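ORF10 (Moritella marina, PDB 6RIW) probably extends acyl chains by condensation, as the ketosynthase-chain length factor didomain that forms one part of a longer polyunsaturated fatty acid synthase protein. Local coordinates at residues Thr820-Ala825 / Cys877-Leu882; Val800-Ser805 / Asn812-Ala817; Ile847-Leu852 / Ile866-Leu871. One frame throughout, in Å; residues are numbered along the deposited sequence.

Contact 1 of 3, residues Thr820-Ala825 / Cys877-Leu882; sequences TLYPSA and CAHLIL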
loop_
_atom_site.group_PDB
_atom_site.type_symbol
_atom_site.label_atom_id
_atom_site.label_comp_id
_atom_site.label_asym_id
_atom_site.label_seq_id
_atom_site.Cartn_x
_atom_site.Cartn_y
_atom_site.Cartn_z
ATOM N N THR A 820 19.681 29.783 2.112
ATOM C CA THR A 820 20.623 29.829 3.226
ATOM C C THR A 820 21.659 28.715 3.132
ATOM O O THR A 820 22.856 28.949 3.342
ATOM C CB THR A 820 19.857 29.730 4.543
ATOM O OG1 THR A 820 18.923 30.817 4.616
ATOM C CG2 THR A 820 20.798 29.781 5.726
ATOM N N LEU A 821 21.209 27.492 2.841
ATOM C CA LEU A 821 22.124 26.364 2.700
ATOM C C LEU A 821 23.055 26.549 1.515
ATOM O O LEU A 821 24.255 26.265 1.604
ATOM C CB LEU A 821 21.328 25.068 2.517
ATOM C CG LEU A 821 20.715 24.492 3.789
ATOM C CD1 LEU A 821 19.563 23.525 3.468
ATOM C CD2 LEU A 821 21.787 23.797 4.622
ATOM N N TYR A 822 22.512 27.013 0.399
ATOM C CA TYR A 822 23.169 26.955 -0.903
ATOM C C TYR A 822 23.075 28.318 -1.574
ATOM O O TYR A 822 22.420 28.465 -2.616
ATOM C CB TYR A 822 22.511 25.892 -1.784
ATOM C CG TYR A 822 22.407 24.500 -1.194
ATOM C CD1 TYR A 822 23.549 23.745 -0.952
ATOM C CD2 TYR A 822 21.154 23.911 -0.934
ATOM C CE1 TYR A 822 23.468 22.448 -0.446
ATOM C CE2 TYR A 822 21.061 22.622 -0.411
ATOM C CZ TYR A 822 22.228 21.887 -0.187
ATOM O OH TYR A 822 22.172 20.602 0.321
ATOM N N PRO A 823 23.733 29.342 -1.011
ATOM C CA PRO A 823 23.505 30.719 -1.497
ATOM C C PRO A 823 23.933 30.954 -2.933
ATOM O O PRO A 823 23.376 31.839 -3.592
ATOM C CB PRO A 823 24.324 31.580 -0.519
ATOM C CG PRO A 823 25.347 30.665 0.020
ATOM C CD PRO A 823 24.682 29.300 0.107
ATOM N N SER A 824 24.877 30.179 -3.457
ATOM C CA SER A 824 25.335 30.378 -4.821
ATOM C C SER A 824 24.679 29.438 -5.832
ATOM O O SER A 824 24.979 29.534 -7.027
ATOM C CB SER A 824 26.866 30.243 -4.879
ATOM O OG SER A 824 27.270 28.895 -4.755
ATOM N N ALA A 825 23.767 28.564 -5.406
ATOM C CA ALA A 825 23.182 27.581 -6.312
ATOM C C ALA A 825 21.828 28.050 -6.839
ATOM O O ALA A 825 21.021 28.606 -6.092
ATOM C CB ALA A 825 23.028 26.235 -5.603
ATOM N N CYS A 877 11.316 15.650 6.147
ATOM C CA CYS A 877 12.083 16.245 5.074
ATOM C C CYS A 877 13.087 15.214 4.577
ATOM O O CYS A 877 13.795 14.598 5.381
ATOM C CB CYS A 877 12.803 17.503 5.552
ATOM S SG CYS A 877 13.859 18.144 4.243
ATOM N N ALA A 878 13.125 15.010 3.270
ATOM C CA ALA A 878 14.135 14.195 2.621
ATOM C C ALA A 878 15.109 15.114 1.898
ATOM O O ALA A 878 14.708 16.137 1.331
ATOM C CB ALA A 878 13.506 13.203 1.625
ATOM N N HIS A 879 16.389 14.764 1.935
ATOM C CA HIS A 879 17.393 15.505 1.178
ATOM C C HIS A 879 18.355 14.523 0.526
ATOM O O HIS A 879 18.853 13.604 1.192
ATOM C CB HIS A 879 18.154 16.482 2.087
ATOM C CG HIS A 879 18.625 17.726 1.387
ATOM N ND1 HIS A 879 17.799 18.803 1.123
ATOM C CD2 HIS A 879 19.852 18.068 0.921
ATOM C CE1 HIS A 879 18.499 19.746 0.510
ATOM N NE2 HIS A 879 19.749 19.326 0.379
ATOM N N LEU A 880 18.607 14.708 -0.768
ATOM C CA LEU A 880 19.452 13.791 -1.524
ATOM C C LEU A 880 20.574 14.564 -2.192
ATOM O O LEU A 880 20.394 15.718 -2.593
ATOM C CB LEU A 880 18.677 13.052 -2.619
ATOM C CG LEU A 880 17.584 12.091 -2.182
ATOM C CD1 LEU A 880 16.305 12.850 -1.907
ATOM C CD2 LEU A 880 17.344 11.057 -3.295
ATOM N N ILE A 881 21.716 13.905 -2.343
ATOM C CA ILE A 881 22.822 14.430 -3.146
ATOM C C ILE A 881 23.074 13.447 -4.277
ATOM O O ILE A 881 23.315 12.263 -4.025
ATOM C CB ILE A 881 24.108 14.616 -2.319
ATOM C CG1 ILE A 881 23.888 15.555 -1.126
ATOM C CG2 ILE A 881 25.229 15.084 -3.236
ATOM C CD1 ILE A 881 23.475 17.002 -1.530
ATOM N N LEU A 882 23.014 13.927 -5.516
ATOM C CA LEU A 882 23.346 13.129 -6.685
ATOM C C LEU A 882 24.585 13.725 -7.337
ATOM O O LEU A 882 24.822 14.934 -7.240
ATOM C CB LEU A 882 22.201 13.117 -7.706
ATOM C CG LEU A 882 21.112 12.070 -7.471
ATOM C CD1 LEU A 882 20.320 12.391 -6.181
ATOM C CD2 LEU A 882 20.202 11.991 -8.688
#

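Contact 2 of 3, residues Val800-Ser805 / Asn812-Ala817; sequences VEAHAS and NAEKTA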
loop_
_atom_site.group_PDB
_atom_site.type_symbol
_atom_site.label_atom_id
_atom_site.label_comp_id
_atom_site.label_asym_id
_atom_site.label_seq_id
_atom_site.Cartn_x
_atom_site.Cartn_y
_atom_site.Cartn_z
ATOM N N VAL A 800 20.045 23.163 -7.147
ATOM C CA VAL A 800 19.148 22.608 -6.141
ATOM C C VAL A 800 17.826 22.309 -6.817
ATOM O O VAL A 800 17.239 23.190 -7.457
ATOM C CB VAL A 800 18.928 23.572 -4.957
ATOM C CG1 VAL A 800 18.006 22.924 -3.920
ATOM C CG2 VAL A 800 20.239 23.932 -4.327
ATOM N N GLU A 801 17.369 21.069 -6.677
ATOM C CA GLU A 801 16.063 20.647 -7.185
ATOM C C GLU A 801 15.097 20.766 -6.015
ATOM O O GLU A 801 15.032 19.892 -5.152
ATOM C CB GLU A 801 16.148 19.232 -7.759
ATOM C CG GLU A 801 14.825 18.598 -8.146
ATOM C CD GLU A 801 14.197 19.204 -9.385
ATOM O OE1 GLU A 801 14.893 19.974 -10.106
ATOM O OE2 GLU A 801 12.993 18.902 -9.628
ATOM N N ALA A 802 14.393 21.887 -5.935
ATOM C CA ALA A 802 13.486 22.096 -4.812
ATOM C C ALA A 802 12.232 21.242 -4.978
ATOM O O ALA A 802 11.853 20.871 -6.092
ATOM C CB ALA A 802 13.091 23.574 -4.714
ATOM N N HIS A 803 11.592 20.923 -3.854
ATOM C CA HIS A 803 10.281 20.283 -3.915
ATOM C C HIS A 803 9.291 21.173 -4.667
ATOM O O HIS A 803 8.614 20.718 -5.594
ATOM C CB HIS A 803 9.807 19.983 -2.483
ATOM C CG HIS A 803 8.559 19.162 -2.403
ATOM N ND1 HIS A 803 8.450 17.900 -2.956
ATOM C CD2 HIS A 803 7.361 19.423 -1.821
ATOM C CE1 HIS A 803 7.234 17.429 -2.731
ATOM N NE2 HIS A 803 6.557 18.328 -2.038
ATOM N N ALA A 804 9.232 22.458 -4.293
ATOM C CA ALA A 804 8.443 23.494 -4.973
ATOM C C ALA A 804 7.023 23.019 -5.306
ATOM O O ALA A 804 6.565 23.093 -6.445
ATOM C CB ALA A 804 9.155 23.980 -6.227
ATOM N N SER A 805 6.330 22.513 -4.291
ATOM C CA SER A 805 5.018 21.912 -4.504
ATOM C C SER A 805 3.970 22.939 -4.897
ATOM O O SER A 805 2.990 22.594 -5.568
ATOM C CB SER A 805 4.560 21.211 -3.226
ATOM O OG SER A 805 4.433 22.163 -2.173
ATOM N N ASN A 812 7.294 28.115 1.398
ATOM C CA ASN A 812 7.886 29.141 2.258
ATOM C C ASN A 812 9.001 28.568 3.123
ATOM O O ASN A 812 10.020 29.237 3.349
ATOM C CB ASN A 812 6.812 29.803 3.125
ATOM C CG ASN A 812 5.859 30.676 2.308
ATOM O OD1 ASN A 812 6.153 31.046 1.169
ATOM N ND2 ASN A 812 4.699 30.967 2.870
ATOM N N ALA A 813 8.859 27.323 3.593
ATOM C CA ALA A 813 9.959 26.711 4.331
ATOM C C ALA A 813 11.187 26.542 3.438
ATOM O O ALA A 813 12.325 26.765 3.879
ATOM C CB ALA A 813 9.529 25.369 4.940
ATOM N N GLU A 814 10.981 26.177 2.173
ATOM C CA GLU A 814 12.117 26.038 1.262
ATOM C C GLU A 814 12.726 27.388 0.895
ATOM O O GLU A 814 13.945 27.476 0.706
ATOM C CB GLU A 814 11.702 25.296 -0.007
ATOM C CG GLU A 814 11.417 23.799 0.213
ATOM C CD GLU A 814 11.271 23.060 -1.122
ATOM O OE1 GLU A 814 10.380 23.459 -1.913
ATOM O OE2 GLU A 814 12.044 22.089 -1.371
ATOM N N LYS A 815 11.902 28.438 0.777
ATOM C CA LYS A 815 12.441 29.770 0.486
ATOM C C LYS A 815 13.353 30.250 1.601
ATOM O O LYS A 815 14.281 31.030 1.360
ATOM C CB LYS A 815 11.309 30.776 0.285
ATOM C CG LYS A 815 10.816 30.908 -1.123
ATOM C CD LYS A 815 9.622 31.879 -1.174
ATOM C CE LYS A 815 9.967 33.202 -0.503
ATOM N NZ LYS A 815 8.761 34.078 -0.352
ATOM N N THR A 816 13.099 29.806 2.823
ATOM C CA THR A 816 13.957 30.156 3.943
ATOM C C THR A 816 15.225 29.300 3.936
ATOM O O THR A 816 16.340 29.829 3.941
ATOM C CB THR A 816 13.156 29.999 5.253
ATOM O OG1 THR A 816 12.067 30.940 5.262
ATOM C CG2 THR A 816 14.016 30.216 6.495
ATOM N N ALA A 817 15.071 27.977 3.843
ATOM C CA ALA A 817 16.195 27.073 4.090
ATOM C C ALA A 817 17.156 26.950 2.906
ATOM O O ALA A 817 18.380 26.917 3.106
ATOM C CB ALA A 817 15.654 25.688 4.468
HETATM O O HOH W 1 7.615 23.113 -1.640
#

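Contact 3 of 3, residues Ile847-Leu852 / Ile866-Leu871; sequences IKTALL and IAINGL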
loop_
_atom_site.group_PDB
_atom_site.type_symbol
_atom_site.label_atom_id
_atom_site.label_comp_id
_atom_site.label_asym_id
_atom_site.label_seq_id
_atom_site.Cartn_x
_atom_site.Cartn_y
_atom_site.Cartn_z
ATOM N N ILE A 847 14.897 11.735 -11.816
ATOM C CA ILE A 847 15.197 11.486 -13.225
ATOM C C ILE A 847 15.625 12.772 -13.938
ATOM O O ILE A 847 16.583 12.756 -14.730
ATOM C CB ILE A 847 14.000 10.815 -13.916
ATOM C CG1 ILE A 847 13.890 9.377 -13.380
ATOM C CG2 ILE A 847 14.171 10.837 -15.472
ATOM C CD1 ILE A 847 12.788 8.561 -14.038
ATOM N N LYS A 848 14.938 13.900 -13.682
ATOM C CA LYS A 848 15.428 15.180 -14.202
ATOM C C LYS A 848 16.893 15.396 -13.822
ATOM O O LYS A 848 17.728 15.760 -14.665
ATOM C CB LYS A 848 14.601 16.352 -13.667
ATOM C CG LYS A 848 15.262 17.716 -13.964
ATOM C CD LYS A 848 14.517 18.903 -13.339
ATOM C CE LYS A 848 15.352 20.193 -13.354
ATOM N NZ LYS A 848 14.656 21.312 -12.654
ATOM N N THR A 849 17.196 15.214 -12.539
ATOM C CA THR A 849 18.538 15.478 -12.025
ATOM C C THR A 849 19.551 14.514 -12.624
ATOM O O THR A 849 20.647 14.925 -13.040
ATOM C CB THR A 849 18.527 15.379 -10.503
ATOM O OG1 THR A 849 17.609 16.340 -9.961
ATOM C CG2 THR A 849 19.917 15.617 -9.912
ATOM N N ALA A 850 19.200 13.224 -12.697
ATOM C CA ALA A 850 20.115 12.254 -13.303
ATOM C C ALA A 850 20.367 12.553 -14.780
ATOM O O ALA A 850 21.498 12.405 -15.256
ATOM C CB ALA A 850 19.569 10.837 -13.136
ATOM N N LEU A 851 19.334 12.974 -15.526
ATOM C CA LEU A 851 19.551 13.307 -16.939
ATOM C C LEU A 851 20.479 14.510 -17.083
ATOM O O LEU A 851 21.364 14.514 -17.950
ATOM C CB LEU A 851 18.215 13.562 -17.652
ATOM C CG LEU A 851 17.258 12.382 -17.929
ATOM C CD1 LEU A 851 15.882 12.869 -18.449
ATOM C CD2 LEU A 851 17.850 11.351 -18.914
ATOM N N LEU A 852 20.302 15.535 -16.240
ATOM C CA LEU A 852 21.159 16.717 -16.302
ATOM C C LEU A 852 22.604 16.370 -15.980
ATOM O O LEU A 852 23.524 16.843 -16.650
ATOM C CB LEU A 852 20.676 17.784 -15.319
ATOM C CG LEU A 852 19.385 18.541 -15.657
ATOM C CD1 LEU A 852 19.192 19.693 -14.654
ATOM C CD2 LEU A 852 19.397 19.059 -17.089
ATOM N N ILE A 866 24.310 17.805 -7.279
ATOM C CA ILE A 866 23.024 18.493 -7.210
ATOM C C ILE A 866 22.266 17.980 -5.991
ATOM O O ILE A 866 22.253 16.774 -5.724
ATOM C CB ILE A 866 22.211 18.299 -8.506
ATOM C CG1 ILE A 866 22.898 19.021 -9.673
ATOM C CG2 ILE A 866 20.739 18.805 -8.341
ATOM C CD1 ILE A 866 22.212 18.779 -11.015
ATOM N N ALA A 867 21.684 18.899 -5.223
ATOM C CA ALA A 867 20.865 18.545 -4.076
ATOM C C ALA A 867 19.397 18.501 -4.494
ATOM O O ALA A 867 18.944 19.336 -5.288
ATOM C CB ALA A 867 21.057 19.552 -2.940
ATOM N N ILE A 868 18.664 17.523 -3.952
ATOM C CA ILE A 868 17.214 17.420 -4.111
ATOM C C ILE A 868 16.583 17.487 -2.729
ATOM O O ILE A 868 17.029 16.793 -1.808
ATOM C CB ILE A 868 16.809 16.109 -4.813
ATOM C CG1 ILE A 868 17.635 15.901 -6.092
ATOM C CG2 ILE A 868 15.273 16.073 -5.063
ATOM C CD1 ILE A 868 17.279 14.578 -6.851
ATOM N N ASN A 869 15.523 18.287 -2.594
ATOM C CA ASN A 869 14.779 18.398 -1.349
ATOM C C ASN A 869 13.369 17.845 -1.533
ATOM O O ASN A 869 12.789 17.940 -2.614
ATOM C CB ASN A 869 14.723 19.861 -0.881
ATOM C CG ASN A 869 14.396 19.989 0.595
ATOM O OD1 ASN A 869 15.057 19.387 1.444
ATOM N ND2 ASN A 869 13.352 20.758 0.910
ATOM N N GLY A 870 12.837 17.230 -0.477
ATOM C CA GLY A 870 11.501 16.660 -0.498
ATOM C C GLY A 870 10.730 16.933 0.779
ATOM O O GLY A 870 11.291 16.843 1.879
ATOM N N LEU A 871 9.454 17.318 0.634
ATOM C CA LEU A 871 8.533 17.519 1.740
ATOM C C LEU A 871 7.255 16.782 1.394
ATOM O O LEU A 871 7.077 16.322 0.265
ATOM C CB LEU A 871 8.231 19.013 2.002
ATOM C CG LEU A 871 9.446 19.888 2.352
ATOM C CD1 LEU A 871 9.051 21.367 2.360
ATOM C CD2 LEU A 871 9.998 19.500 3.723
#

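Contact 1 of 3, residues Thr820-Ala825 / Cys877-Leu882
Tyr822 and His879 meet through a hydrogen bond inside the second ketosynthase-like domain of this didomain, a thiolase-type fold. Tyr822 is the first residue past the end of helix 808-821, and His879 lies on strand 876-884. The contact is small, with 111 Å² buried in all, yet all three residues that touch are buried.

The polar part is one hydrogen bond. Tyr822 OH and His879 NE2 are 2.7 Å apart, and the geometry is compatible with a donor on either side. His879 is held from its other nitrogen too, since ND1 is hydrogen-bonded to Asn869 OD1 on the neighbouring strand 865-870. The imidazole is therefore gripped at both ends, which should fix its rotation.

The aromatic part is edge against edge, without stacking. The two side chains reach in from opposite directions. Their planes are only 12° apart and the centroids are separated by 5.8 Å. The phenol is brought across by its first torsion, which sets CG anti to the carbonyl carbon (chi1 -54°).

The van der Waals part is lighter. Ile881 brings its CD1 methyl to 4.3 Å from Tyr822 OH. Ala867 of strand 865-870 and Leu787 of helix 776-790 also touch the tyrosine side chain. One face of the phenol is met by its own neighbour, with Leu821 CB 3.6 Å above the plane and displaced toward the rim.

The backbone then folds back in a type I beta turn from Tyr822 to Ala825, closed by Ala825 N donating to Tyr822 O at 3.1 Å.

Contact 2 of 3, residues Val800-Ser805 / Asn812-Ala817
Glu814 reaches from its helix to the backbone amides of His803 and Ala804. Its first torsion places CG anti to the carbonyl carbon (chi1 -71°), and the chain beyond is extended, which carries the carboxylate across to the loop. The two oxygens then take two successive amides. His803 N donates to Glu814 OE2 at 2.8 Å with an N-H...O angle of 150°. Ala804 N donates to Glu814 OE1, also at 2.8 Å, and this bond is straighter, at 166°. Both oxygens use the syn lone pair, on the side of the other oxygen, so the carboxylate bridges two consecutive amides.

His803 meets the carboxylate with its root, not its ring. His803 CB is 3.3 Å from Glu814 OE2. The imidazole leads away, because CG is anti to the backbone N. Ala802 aims its methyl at the helix, and CB comes to 3.8 Å from Glu814 OE2.

These pieces belong to a beta-alpha-beta unit of the thiolase-type fold: strand 797-801, helix 808-821 and strand 826-828. The bonds tie the loop just past the first strand to the helix that follows it.

A water extends the grip by one residue. It donates to Glu814 OE1 at 2.8 Å and accepts from Ser805 N at 3.0 Å. Glu814 OE2 has a second partner as well, Asn869 ND2 on strand 865-870. Each buried oxygen is thus held twice, and the four donors would probably favour the charged carboxylate. Ile779 of helix 776-790 and Leu734 pack against the Glu814 side chain, while on the loop side Lys831 NZ is hydrogen-bonded to His803 O.

Contact 3 of 3, residues Ile847-Leu852 / Ile866-Leu871
Thr849 sets one branch against each of two isoleucines, Ile866 and Ile868. Its CG2 methyl meets Ile866 CG2 at 3.6 Å, methyl to methyl, and lies 3.8 Å from Ile866 CB. Its hydroxyl branch faces the other residue, with Thr849 OG1 3.6 Å from Ile868 CD1. Thr849 CB is also close to Ile868 CD1, at 3.9 Å. In both pairs the side chains reach toward each other tip to tip. The contact across the segments is all van der Waals packing, and 174 Å² is buried.

The torsions explain the split. In Thr849 the methyl is anti to the backbone N and OG1 is anti to the carbonyl carbon (chi1 -60°). In Ile868 the second torsion is fully extended (chi2 180°), which pushes CD1 out from the strand to the threonine. Ile866 meets the threonine mainly with its short branch, CG2.

The hydroxyl needs no partner from the strand. Thr849 OG1 is hydrogen-bonded to Ser845 O one turn back in its own helix, so the polar atom is satisfied although the residue is buried. Beside it, Lys848 runs out in an extended chain. Its NZ forms a salt bridge with Glu801 OE1 and a hydrogen bond with Ser828 OG.

The strand side is fixed by its neighbours. Ile866 pairs through the backbone with Leu882 and Ile868 with Leu880, both on strand 876-884. Strand 797-801 lies along the other edge of strand 865-870, parallel to it. Helix 841-854 packs on this layer mainly through Thr849, while its Ile847, Ala850 and Leu851 touch Met474 of strand 469-478. The helix is thus largely buried between strands, consistent with the central helical layer of the thiolase fold.

How the contacts relate
All three contacts are buried and lie in the second ketosynthase-like domain. Contacts 1 and 2 both use helix 808-821, contact 2 in its middle and contact 1 just past its end. Contact 3 uses helix 841-854 instead, and meets by van der Waals packing alone, its one hydroxyl bonded within its own helix. The other two are polar, one between side chains and one between a carboxylate and backbone amides. Strand 865-870 lies between strands 797-801 and 876-884, so it joins all three. Its Asn869 links the histidine of contact 1 to the glutamate of contact 2. Val800 CG2 of contact 2 also packs on Tyr822 CD2 of contact 1, at 3.5 Å.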